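Local coordinates for hypothetical protein VC1899 (Vibrio cholerae, PDB 1XMX), which is of unknown function but carries a Card1-like endonuclease domain of the PDDEXK clan and may bind nucleic acid, at residues D140-A145 and T271-S276; L277-Y282 and D295-V300. One frame throughout, in Å; residues are numbered along the deposited sequence.

Contact 1. Residues D140-A145 and T271-S276; sequences DRITIA and TIQDRS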
loop_
_atom_site.group_PDB
_atom_site.type_symbol
_atom_site.label_atom_id
_atom_site.label_comp_id
_atom_site.label_asym_id
_atom_site.label_seq_id
_atom_site.Cartn_x
_atom_site.Cartn_y
_atom_site.Cartn_z
ATOM N N ASP A 140 7.935 -12.175 1.739
ATOM C CA ASP A 140 7.382 -10.874 1.440
ATOM C C ASP A 140 7.992 -10.366 0.149
ATOM O O ASP A 140 9.035 -9.746 0.165
ATOM C CB ASP A 140 7.701 -9.933 2.613
ATOM C CG ASP A 140 7.025 -10.395 3.916
ATOM O OD1 ASP A 140 5.916 -10.893 3.752
ATOM O OD2 ASP A 140 7.595 -10.303 5.049
ATOM N N ARG A 141 7.328 -10.628 -0.971
ATOM C CA ARG A 141 7.883 -10.427 -2.317
ATOM C C ARG A 141 7.030 -9.536 -3.215
ATOM O O ARG A 141 7.548 -8.798 -4.048
ATOM C CB ARG A 141 8.013 -11.780 -3.026
ATOM C CG ARG A 141 8.957 -12.798 -2.328
ATOM C CD ARG A 141 10.326 -12.285 -2.239
ATOM N NE ARG A 141 11.180 -13.309 -1.641
ATOM C CZ ARG A 141 12.467 -13.146 -1.367
ATOM N NH1 ARG A 141 13.049 -11.975 -1.604
ATOM N NH2 ARG A 141 13.166 -14.162 -0.844
ATOM N N ILE A 142 5.720 -9.656 -3.112
ATOM C CA ILE A 142 4.795 -8.840 -3.916
ATOM C C ILE A 142 5.050 -7.336 -3.739
ATOM O O ILE A 142 5.410 -6.857 -2.644
ATOM C CB ILE A 142 3.311 -9.249 -3.625
ATOM C CG1 ILE A 142 2.389 -8.914 -4.806
ATOM C CG2 ILE A 142 2.786 -8.693 -2.280
ATOM C CD1 ILE A 142 0.973 -8.886 -4.383
ATOM N N THR A 143 4.927 -6.583 -4.841
ATOM C CA THR A 143 5.151 -5.149 -4.807
ATOM C C THR A 143 3.846 -4.389 -4.779
ATOM O O THR A 143 2.794 -4.954 -5.001
ATOM C CB THR A 143 5.873 -4.710 -6.058
ATOM O OG1 THR A 143 5.036 -5.029 -7.182
ATOM C CG2 THR A 143 7.203 -5.409 -6.149
ATOM N N ILE A 144 3.923 -3.086 -4.509
ATOM C CA ILE A 144 2.771 -2.137 -4.658
ATOM C C ILE A 144 2.154 -2.202 -6.053
ATOM O O ILE A 144 0.929 -2.195 -6.209
ATOM C CB ILE A 144 3.216 -0.662 -4.399
ATOM C CG1 ILE A 144 3.742 -0.510 -2.977
ATOM C CG2 ILE A 144 2.034 0.350 -4.705
ATOM C CD1 ILE A 144 4.722 0.631 -2.743
ATOM N N ALA A 145 3.006 -2.266 -7.067
ATOM C CA ALA A 145 2.567 -2.271 -8.458
ATOM C C ALA A 145 1.712 -3.465 -8.716
ATOM O O ALA A 145 0.657 -3.359 -9.370
ATOM C CB ALA A 145 3.744 -2.278 -9.354
ATOM N N THR A 271 10.148 -7.086 6.830
ATOM C CA THR A 271 8.724 -7.243 6.432
ATOM C C THR A 271 8.242 -6.064 5.570
ATOM O O THR A 271 7.243 -6.161 4.944
ATOM C CB THR A 271 7.767 -7.410 7.657
ATOM O OG1 THR A 271 7.979 -6.328 8.591
ATOM C CG2 THR A 271 8.006 -8.742 8.383
ATOM N N ILE A 272 8.956 -4.936 5.554
ATOM C CA ILE A 272 8.545 -3.823 4.694
ATOM C C ILE A 272 9.216 -4.120 3.379
ATOM O O ILE A 272 10.413 -3.941 3.228
ATOM C CB ILE A 272 9.027 -2.458 5.245
ATOM C CG1 ILE A 272 8.526 -2.256 6.684
ATOM C CG2 ILE A 272 8.578 -1.312 4.321
ATOM C CD1 ILE A 272 9.086 -1.065 7.367
ATOM N N GLN A 273 8.453 -4.574 2.415
ATOM C CA GLN A 273 9.033 -5.249 1.293
ATOM C C GLN A 273 9.009 -4.303 0.080
ATOM O O GLN A 273 9.661 -4.560 -0.912
ATOM C CB GLN A 273 8.236 -6.539 1.096
ATOM C CG GLN A 273 6.824 -6.290 0.540
ATOM C CD GLN A 273 5.878 -7.358 0.952
ATOM O OE1 GLN A 273 5.571 -7.483 2.128
ATOM N NE2 GLN A 273 5.439 -8.157 0.008
ATOM N N ASP A 274 8.273 -3.196 0.183
ATOM C CA ASP A 274 8.161 -2.205 -0.895
ATOM C C ASP A 274 7.707 -0.818 -0.364
ATOM O O ASP A 274 6.992 -0.741 0.606
ATOM C CB ASP A 274 7.239 -2.674 -2.039
ATOM C CG ASP A 274 7.507 -1.896 -3.346
ATOM O OD1 ASP A 274 8.582 -1.269 -3.455
ATOM O OD2 ASP A 274 6.690 -1.891 -4.271
ATOM N N ARG A 275 8.100 0.268 -1.015
ATOM C CA ARG A 275 7.696 1.600 -0.555
ATOM C C ARG A 275 7.793 2.536 -1.696
ATOM O O ARG A 275 8.662 2.362 -2.550
ATOM C CB ARG A 275 8.585 2.145 0.564
ATOM C CG ARG A 275 10.027 2.082 0.195
ATOM C CD ARG A 275 10.990 2.751 1.238
ATOM N NE ARG A 275 12.322 2.353 0.804
ATOM C CZ ARG A 275 13.053 3.037 -0.070
ATOM N NH1 ARG A 275 12.634 4.217 -0.496
ATOM N NH2 ARG A 275 14.228 2.569 -0.467
ATOM N N SER A 276 6.953 3.576 -1.674
ATOM C CA SER A 276 6.940 4.541 -2.751
ATOM C C SER A 276 6.413 5.878 -2.285
ATOM O O SER A 276 5.676 5.930 -1.323
ATOM C CB SER A 276 6.073 4.017 -3.882
ATOM O OG SER A 276 6.664 4.410 -5.105
HETATM O O HOH W 1 8.822 -6.108 -3.274
HETATM O O HOH W 2 5.922 -1.303 -6.881
#
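Asp274 carries its CG trans to the main-chain nitrogen (chi1 -160°), which sends the carboxylate from the strand to the start of helix 144-150, while Gln273, with CG between backbone N and carbonyl carbon (chi1 72°), extends its amide past Asp140 toward the Ile142 carbonyl. Asp274 OD2 accepts a hydrogen bond from Ile144 N at 3.0 Å through its anti lone pair (159° at the hydrogen). The same oxygen accepts a hydrogen bond from a water that itself accepts the N-H of Ala145; two N-H groups of the first helical turn, where the helix dipole should favour a negative charge, are thus met, one directly and one through the water. Thr143, the N-cap, adds its OG1 to Asp146 N. The Ile144 side chain crosses Asp274 at about a right angle, with CD1 3.8 Å from Ser276 CB. Gln273 NE2 donates to Ile142 O at 3.0 Å, on a lone pair, and OE1 accepts Asn302 N; bonds at both ends fix the amide's rotation. Asp140 CB packs 3.3 Å from Gln273 OE1. Gln273 and Asp274 form a classic beta bulge opposite Val299, and 140-145 runs from helix 15-22, where Ile142 meets Leu22, to strand 288-300, where Ile144 touches Val299.

Contact 2. Residues L277-Y282 and D295-V300; sequences LNVQVY and DVATVV
Asn278 and Asp295 are joined by the one backbone hydrogen bond between the two segments: Asn278 N donates to Asp295 O at 2.7 Å, and the bond is nearly straight, 171° at the hydrogen, although the donor lies 39° above the carbonyl plane. Leu277 CA adds a CA-H...O contact of 3.5 Å to the same Asp295 oxygen, and the methyl Leu277 CD1 also comes within 3.5 Å of Asp295 O. Leu277 and Val296 form an antiparallel non-hydrogen-bonded pair.

The apolar contacts are slight. Leu277 CD1 lies loosely, 4.4 Å from Val296 CG2. Val279 CG2, anti to the carbonyl carbon and beside the backbone N, reaches Ala297 CB at 4.0 Å.

Among the polar groups, Asp295 OD2 is satisfied by Cys309 N. Its OD1 lies close to the carboxylates of Glu255 and Glu293, an acidic cluster.

Both segments turn a corner here, at Leu277-Asn278 and at Asp295-Val296, and Asn278 with Val279 forms a G1 beta bulge opposite Leu294. The contact thus lies where the hairpin of strands 279-285 and 288-300 bends. Helix 243-266 covers Leu277 through His259 and Val296 through Val258, Ile144 of helix 144-150 packs on Ala297, and strand 303-310 pairs with Val296 through Ile307.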
loop_
_atom_site.group_PDB
_atom_site.type_symbol
_atom_site.label_atom_id
_atom_site.label_comp_id
_atom_site.label_asym_id
_atom_site.label_seq_id
_atom_site.Cartn_x
_atom_site.Cartn_y
_atom_site.Cartn_z
ATOM N N LEU A 277 6.758 6.938 -3.013
ATOM C CA LEU A 277 6.380 8.312 -2.735
ATOM C C LEU A 277 5.463 8.813 -3.824
ATOM O O LEU A 277 5.785 8.738 -4.986
ATOM C CB LEU A 277 7.651 9.210 -2.657
ATOM C CG LEU A 277 7.521 10.687 -2.252
ATOM C CD1 LEU A 277 6.741 10.867 -0.891
ATOM C CD2 LEU A 277 8.905 11.387 -2.165
ATOM N N ASN A 278 4.293 9.286 -3.441
ATOM C CA ASN A 278 3.352 9.926 -4.357
ATOM C C ASN A 278 2.969 9.066 -5.565
ATOM O O ASN A 278 3.085 9.508 -6.714
ATOM C CB ASN A 278 3.861 11.306 -4.800
ATOM C CG ASN A 278 3.680 12.361 -3.711
ATOM O OD1 ASN A 278 2.580 12.507 -3.166
ATOM N ND2 ASN A 278 4.747 13.106 -3.392
ATOM N N VAL A 279 2.510 7.849 -5.293
ATOM C CA VAL A 279 2.071 6.961 -6.336
ATOM C C VAL A 279 0.806 7.549 -6.978
ATOM O O VAL A 279 -0.151 7.882 -6.266
ATOM C CB VAL A 279 1.769 5.573 -5.740
ATOM C CG1 VAL A 279 1.504 4.585 -6.859
ATOM C CG2 VAL A 279 2.951 5.097 -4.877
ATOM N N GLN A 280 0.824 7.741 -8.299
ATOM C CA GLN A 280 -0.409 8.048 -9.054
ATOM C C GLN A 280 -1.177 6.757 -9.393
ATOM O O GLN A 280 -0.608 5.856 -9.945
ATOM C CB GLN A 280 -0.084 8.810 -10.336
ATOM C CG GLN A 280 0.885 9.974 -10.125
ATOM C CD GLN A 280 0.286 11.031 -9.206
ATOM O OE1 GLN A 280 0.876 11.433 -8.187
ATOM N NE2 GLN A 280 -0.906 11.469 -9.545
ATOM N N VAL A 281 -2.479 6.699 -9.088
ATOM C CA VAL A 281 -3.270 5.470 -9.209
ATOM C C VAL A 281 -4.448 5.783 -10.129
ATOM O O VAL A 281 -5.177 6.767 -9.908
ATOM C CB VAL A 281 -3.887 5.011 -7.854
ATOM C CG1 VAL A 281 -4.642 3.644 -7.999
ATOM C CG2 VAL A 281 -2.867 4.982 -6.756
ATOM N N TYR A 282 -4.604 4.957 -11.157
ATOM C CA TYR A 282 -5.647 5.083 -12.155
ATOM C C TYR A 282 -6.572 3.850 -12.152
ATOM O O TYR A 282 -6.085 2.717 -12.029
ATOM C CB TYR A 282 -5.001 5.261 -13.547
ATOM C CG TYR A 282 -4.108 6.484 -13.660
ATOM C CD1 TYR A 282 -2.745 6.413 -13.366
ATOM C CD2 TYR A 282 -4.630 7.706 -14.061
ATOM C CE1 TYR A 282 -1.920 7.541 -13.472
ATOM C CE2 TYR A 282 -3.826 8.860 -14.158
ATOM C CZ TYR A 282 -2.465 8.767 -13.861
ATOM O OH TYR A 282 -1.666 9.898 -13.961
ATOM N N ASP A 295 0.217 9.186 -0.945
ATOM C CA ASP A 295 1.343 9.997 -0.498
ATOM C C ASP A 295 2.576 9.118 -0.213
ATOM O O ASP A 295 3.635 9.317 -0.808
ATOM C CB ASP A 295 0.946 10.916 0.674
ATOM C CG ASP A 295 -0.129 11.936 0.285
ATOM O OD1 ASP A 295 -0.289 12.228 -0.924
ATOM O OD2 ASP A 295 -0.858 12.437 1.170
ATOM N N VAL A 296 2.427 8.143 0.682
ATOM C CA VAL A 296 3.447 7.112 0.875
ATOM C C VAL A 296 2.696 5.807 0.890
ATOM O O VAL A 296 1.711 5.639 1.624
ATOM C CB VAL A 296 4.243 7.272 2.207
ATOM C CG1 VAL A 296 5.408 6.183 2.326
ATOM C CG2 VAL A 296 4.784 8.677 2.333
ATOM N N ALA A 297 3.107 4.911 0.017
ATOM C CA ALA A 297 2.532 3.575 -0.051
ATOM C C ALA A 297 3.621 2.569 0.298
ATOM O O ALA A 297 4.755 2.707 -0.168
ATOM C CB ALA A 297 2.021 3.292 -1.451
ATOM N N THR A 298 3.269 1.559 1.104
ATOM C CA THR A 298 4.143 0.401 1.366
ATOM C C THR A 298 3.387 -0.923 1.235
ATOM O O THR A 298 2.148 -0.962 1.231
ATOM C CB THR A 298 4.767 0.426 2.771
ATOM O OG1 THR A 298 3.725 0.405 3.746
ATOM C CG2 THR A 298 5.557 1.672 2.995
ATOM N N VAL A 299 4.133 -2.011 1.078
ATOM C CA VAL A 299 3.581 -3.336 1.370
ATOM C C VAL A 299 4.424 -3.863 2.545
ATOM O O VAL A 299 5.679 -3.805 2.510
ATOM C CB VAL A 299 3.634 -4.316 0.131
ATOM C CG1 VAL A 299 3.007 -5.691 0.487
ATOM C CG2 VAL A 299 2.898 -3.732 -1.063
ATOM N N VAL A 300 3.742 -4.437 3.543
ATOM C CA VAL A 300 4.383 -4.963 4.717
ATOM C C VAL A 300 3.703 -6.265 5.063
ATOM O O VAL A 300 2.504 -6.282 5.211
ATOM C CB VAL A 300 4.178 -4.029 5.933
ATOM C CG1 VAL A 300 4.971 -4.521 7.124
ATOM C CG2 VAL A 300 4.512 -2.528 5.519
#

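In the fold
Contacts 1 and 2 follow each other along the chain: strand 272-276 is followed, after a corner at Leu277-Asn278, by strand 279-285, and the contact centres are about 10 Å apart. Strand 288-300 connects them: Ser276 N lies 2.8 Å from Ala297 O and Gln273 N 2.9 Å from Val299 O, both probable hydrogen bonds. Ile144 CD1 also packs 3.3 Å from Ala297 O, so the helix start of contact 1 reaches the strand used in contact 2. Contact 1 brings a segment far away in sequence against strand 272-276, whereas contact 2 joins the two strands of a hairpin; both involve the same mixed sheet. The acidic cluster around Asp295 in contact 2 is consistent with the active site of PDDEXK nucleases, but this assignment is inferred from the family.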